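PDB 6RSX: regulatory Subunit of Protein Kinase A (cAMP-dependent) from Euglena gracilis from Euglena gracilis, which binds cyclic AMP in two cyclic nucleotide-binding domains and probably, as in other such regulatory subunits, restrains the kinase's catalytic subunit until cAMP binds. Local coordinates for residues A117-T122 against D142-I147. Sequence-based numbering, arbitrary orientation.
Sequences ALMYGT and DTFRRI. With CMP (adenosine-3',5'-cyclic-monophosphate), chain B.
The phosphate-binding cassette of the first cyclic nucleotide-binding domain contributes its short helix, 115-120, to this contact, and Leu-118 and Met-119 on it meet Phe-144 of helix 141-147, which follows the last strand of the β-barrel. CB of Leu-118 lies 3.7 Å from CD1 of Phe-144, in a position oblique to the ring, while Leu-118 CD1 reaches back to Phe-144 CB at 3.8 Å. The phenylalanine ring is carried across by a first torsion of 178°, with CG pointing directly opposite the backbone N. Met-119 begins by heading away from helix 141-147, yet in the conformer described here, one of two modelled, its CG comes to the ring edge, 3.5 Å from Phe-144 CE1 and near the ring plane. In the same conformer SD stands 5.5 Å from the ring centroid and 80° off the normal, an edge-on Met-aromatic contact.

One residue before Leu-118, the same helix helps hold the nucleotide, together with Glu-115 and Arg-124: Ala-117 N donates to O1P of the cyclic phosphate at 2.9 Å, with an N-H...O angle of 164°. The apolar contact thus lies one residue along the helix from a backbone bond to the phosphate, consistent with the cyclic nucleotide-binding fold, in which cassette and C-terminal helices are coupled. Helix 149-165 also borders the contact, through Thr-152 and Met-153 against Met-119 and Leu-149 against Phe-144; Phe-81 meets the Phe-144 ring.

At the margin, Arg-145 bends at chi3, bringing NH2 to 2.6 Å from Leu-118 O. The oxygen sits at the guanidinium edge, but the approach is short and its angle poor, so its nature is doubtful and it is not counted as a hydrogen bond.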
loop_
_atom_site.group_PDB
_atom_site.type_symbol
_atom_site.label_atom_id
_atom_site.label_comp_id
_atom_site.label_asym_id
_atom_site.label_seq_id
_atom_site.Cartn_x
_atom_site.Cartn_y
_atom_site.Cartn_z
ATOM N N ALA A 117 0.569 3.252 -17.432
ATOM C CA ALA A 117 0.831 3.270 -18.893
ATOM C C ALA A 117 1.715 2.099 -19.307
ATOM O O ALA A 117 1.554 1.525 -20.404
ATOM C CB ALA A 117 1.496 4.599 -19.285
ATOM N N LEU A 118 2.690 1.751 -18.463
ATOM C CA LEU A 118 3.597 0.658 -18.781
ATOM C C LEU A 118 2.918 -0.701 -18.618
ATOM O O LEU A 118 3.266 -1.644 -19.335
ATOM C CB LEU A 118 4.868 0.730 -17.942
ATOM C CG LEU A 118 5.661 2.059 -17.877
ATOM C CD1 LEU A 118 7.136 1.988 -17.371
ATOM C CD2 LEU A 118 5.538 2.952 -19.036
ATOM N N MET A 119 1.948 -0.812 -17.710
ATOM C CA MET A 119 1.262 -2.087 -17.537
ATOM C C MET A 119 0.199 -2.305 -18.602
ATOM O O MET A 119 0.187 -3.346 -19.265
ATOM C CB MET A 119 0.623 -2.161 -16.149
ATOM C CG MET A 119 1.625 -2.097 -15.044
ATOM S SD MET A 119 0.858 -1.702 -13.465
ATOM C CE MET A 119 -0.317 -3.042 -13.233
ATOM N N TYR A 120 -0.698 -1.338 -18.775
ATOM C CA TYR A 120 -1.912 -1.520 -19.542
ATOM C C TYR A 120 -1.828 -0.924 -20.943
ATOM O O TYR A 120 -2.804 -1.016 -21.683
ATOM C CB TYR A 120 -3.089 -0.918 -18.804
ATOM C CG TYR A 120 -3.267 -1.513 -17.413
ATOM C CD1 TYR A 120 -3.776 -2.794 -17.260
ATOM C CD2 TYR A 120 -2.871 -0.814 -16.272
ATOM C CE1 TYR A 120 -3.920 -3.365 -15.991
ATOM C CE2 TYR A 120 -3.017 -1.382 -14.987
ATOM C CZ TYR A 120 -3.539 -2.653 -14.875
ATOM O OH TYR A 120 -3.690 -3.232 -13.647
ATOM N N GLY A 121 -0.718 -0.291 -21.305
ATOM C CA GLY A 121 -0.624 0.336 -22.611
ATOM C C GLY A 121 -1.525 1.536 -22.838
ATOM O O GLY A 121 -1.731 1.938 -23.994
ATOM N N THR A 122 -2.039 2.148 -21.778
ATOM C CA THR A 122 -2.922 3.303 -21.812
ATOM C C THR A 122 -2.095 4.587 -21.816
ATOM O O THR A 122 -0.950 4.592 -21.356
ATOM C CB THR A 122 -3.849 3.308 -20.591
ATOM O OG1 THR A 122 -3.058 3.089 -19.409
ATOM C CG2 THR A 122 -4.922 2.209 -20.687
ATOM N N ASP A 142 11.132 -1.288 -20.867
ATOM C CA ASP A 142 11.541 -2.685 -21.035
ATOM C C ASP A 142 11.929 -3.307 -19.708
ATOM O O ASP A 142 11.588 -4.469 -19.436
ATOM C CB ASP A 142 12.708 -2.783 -22.018
ATOM C CG ASP A 142 12.281 -2.503 -23.442
ATOM O OD1 ASP A 142 11.043 -2.424 -23.689
ATOM O OD2 ASP A 142 13.181 -2.345 -24.297
ATOM N N THR A 143 12.623 -2.539 -18.848
ATOM C CA THR A 143 13.013 -3.084 -17.548
ATOM C C THR A 143 11.796 -3.284 -16.659
ATOM O O THR A 143 11.647 -4.333 -16.016
ATOM C CB THR A 143 14.033 -2.171 -16.863
ATOM O OG1 THR A 143 15.134 -1.963 -17.747
ATOM C CG2 THR A 143 14.536 -2.814 -15.580
ATOM N N PHE A 144 10.890 -2.302 -16.649
ATOM C CA PHE A 144 9.647 -2.441 -15.897
ATOM C C PHE A 144 8.903 -3.703 -16.317
ATOM O O PHE A 144 8.469 -4.493 -15.464
ATOM C CB PHE A 144 8.747 -1.215 -16.094
ATOM C CG PHE A 144 7.427 -1.329 -15.373
ATOM C CD1 PHE A 144 6.342 -1.969 -15.955
ATOM C CD2 PHE A 144 7.274 -0.802 -14.089
ATOM C CE1 PHE A 144 5.128 -2.093 -15.318
ATOM C CE2 PHE A 144 6.044 -0.918 -13.400
ATOM C CZ PHE A 144 4.960 -1.581 -14.006
ATOM N N ARG A 145 8.751 -3.899 -17.639
ATOM C CA ARG A 145 8.025 -5.055 -18.160
ATOM C C ARG A 145 8.668 -6.366 -17.731
ATOM O O ARG A 145 7.961 -7.343 -17.457
ATOM C CB ARG A 145 7.924 -4.981 -19.692
ATOM C CG ARG A 145 7.001 -3.849 -20.146
ATOM C CD ARG A 145 6.681 -3.893 -21.634
ATOM N NE ARG A 145 5.552 -4.783 -21.892
ATOM C CZ ARG A 145 4.274 -4.441 -21.743
ATOM N NH1 ARG A 145 3.313 -5.326 -22.010
ATOM N NH2 ARG A 145 3.949 -3.215 -21.334
ATOM N N ARG A 146 9.999 -6.409 -17.667
ATOM C CA ARG A 146 10.677 -7.634 -17.256
ATOM C C ARG A 146 10.394 -7.993 -15.804
ATOM O O ARG A 146 10.070 -9.149 -15.505
ATOM C CB ARG A 146 12.182 -7.505 -17.473
ATOM C CG ARG A 146 12.564 -7.504 -18.934
ATOM C CD ARG A 146 13.835 -8.288 -19.152
ATOM N NE ARG A 146 15.029 -7.594 -18.689
ATOM C CZ ARG A 146 15.833 -8.036 -17.731
ATOM N NH1 ARG A 146 16.915 -7.340 -17.411
ATOM N NH2 ARG A 146 15.563 -9.175 -17.104
ATOM N N ILE A 147 10.514 -7.035 -14.881
ATOM C CA ILE A 147 10.560 -7.359 -13.453
ATOM C C ILE A 147 9.320 -6.981 -12.646
ATOM O O ILE A 147 9.106 -7.569 -11.572
ATOM C CB ILE A 147 11.808 -6.749 -12.795
ATOM C CG1 ILE A 147 11.665 -5.241 -12.721
ATOM C CG2 ILE A 147 13.080 -7.147 -13.552
ATOM C CD1 ILE A 147 12.755 -4.623 -11.895
HETATM P P CMP B . 0.316 6.526 -15.378
HETATM O O1P CMP B . 1.373 5.715 -16.202
HETATM O O2P CMP B . -1.098 6.642 -15.766
HETATM O "O5'" CMP B . 0.800 8.058 -15.307
HETATM C "C5'" CMP B . 0.308 8.937 -14.297
HETATM C "C4'" CMP B . 0.489 8.236 -12.983
HETATM O "O4'" CMP B . -0.046 8.936 -11.852
HETATM C "C3'" CMP B . -0.224 6.910 -12.908
HETATM O "O3'" CMP B . 0.353 5.954 -13.768
HETATM C "C2'" CMP B . -0.148 6.577 -11.415
HETATM O "O2'" CMP B . 1.103 5.963 -11.152
HETATM C "C1'" CMP B . -0.169 7.999 -10.784
HETATM N N9 CMP B . -1.393 8.319 -10.060
HETATM C C8 CMP B . -1.443 8.852 -8.790
HETATM N N7 CMP B . -2.709 9.066 -8.480
HETATM C C5 CMP B . -3.444 8.636 -9.515
HETATM C C6 CMP B . -4.806 8.622 -9.643
HETATM N N6 CMP B . -5.855 9.049 -8.749
HETATM N N1 CMP B . -5.384 8.136 -10.719
HETATM C C2 CMP B . -4.577 7.691 -11.730
HETATM N N3 CMP B . -3.208 7.681 -11.623
HETATM C C4 CMP B . -2.648 8.179 -10.498
#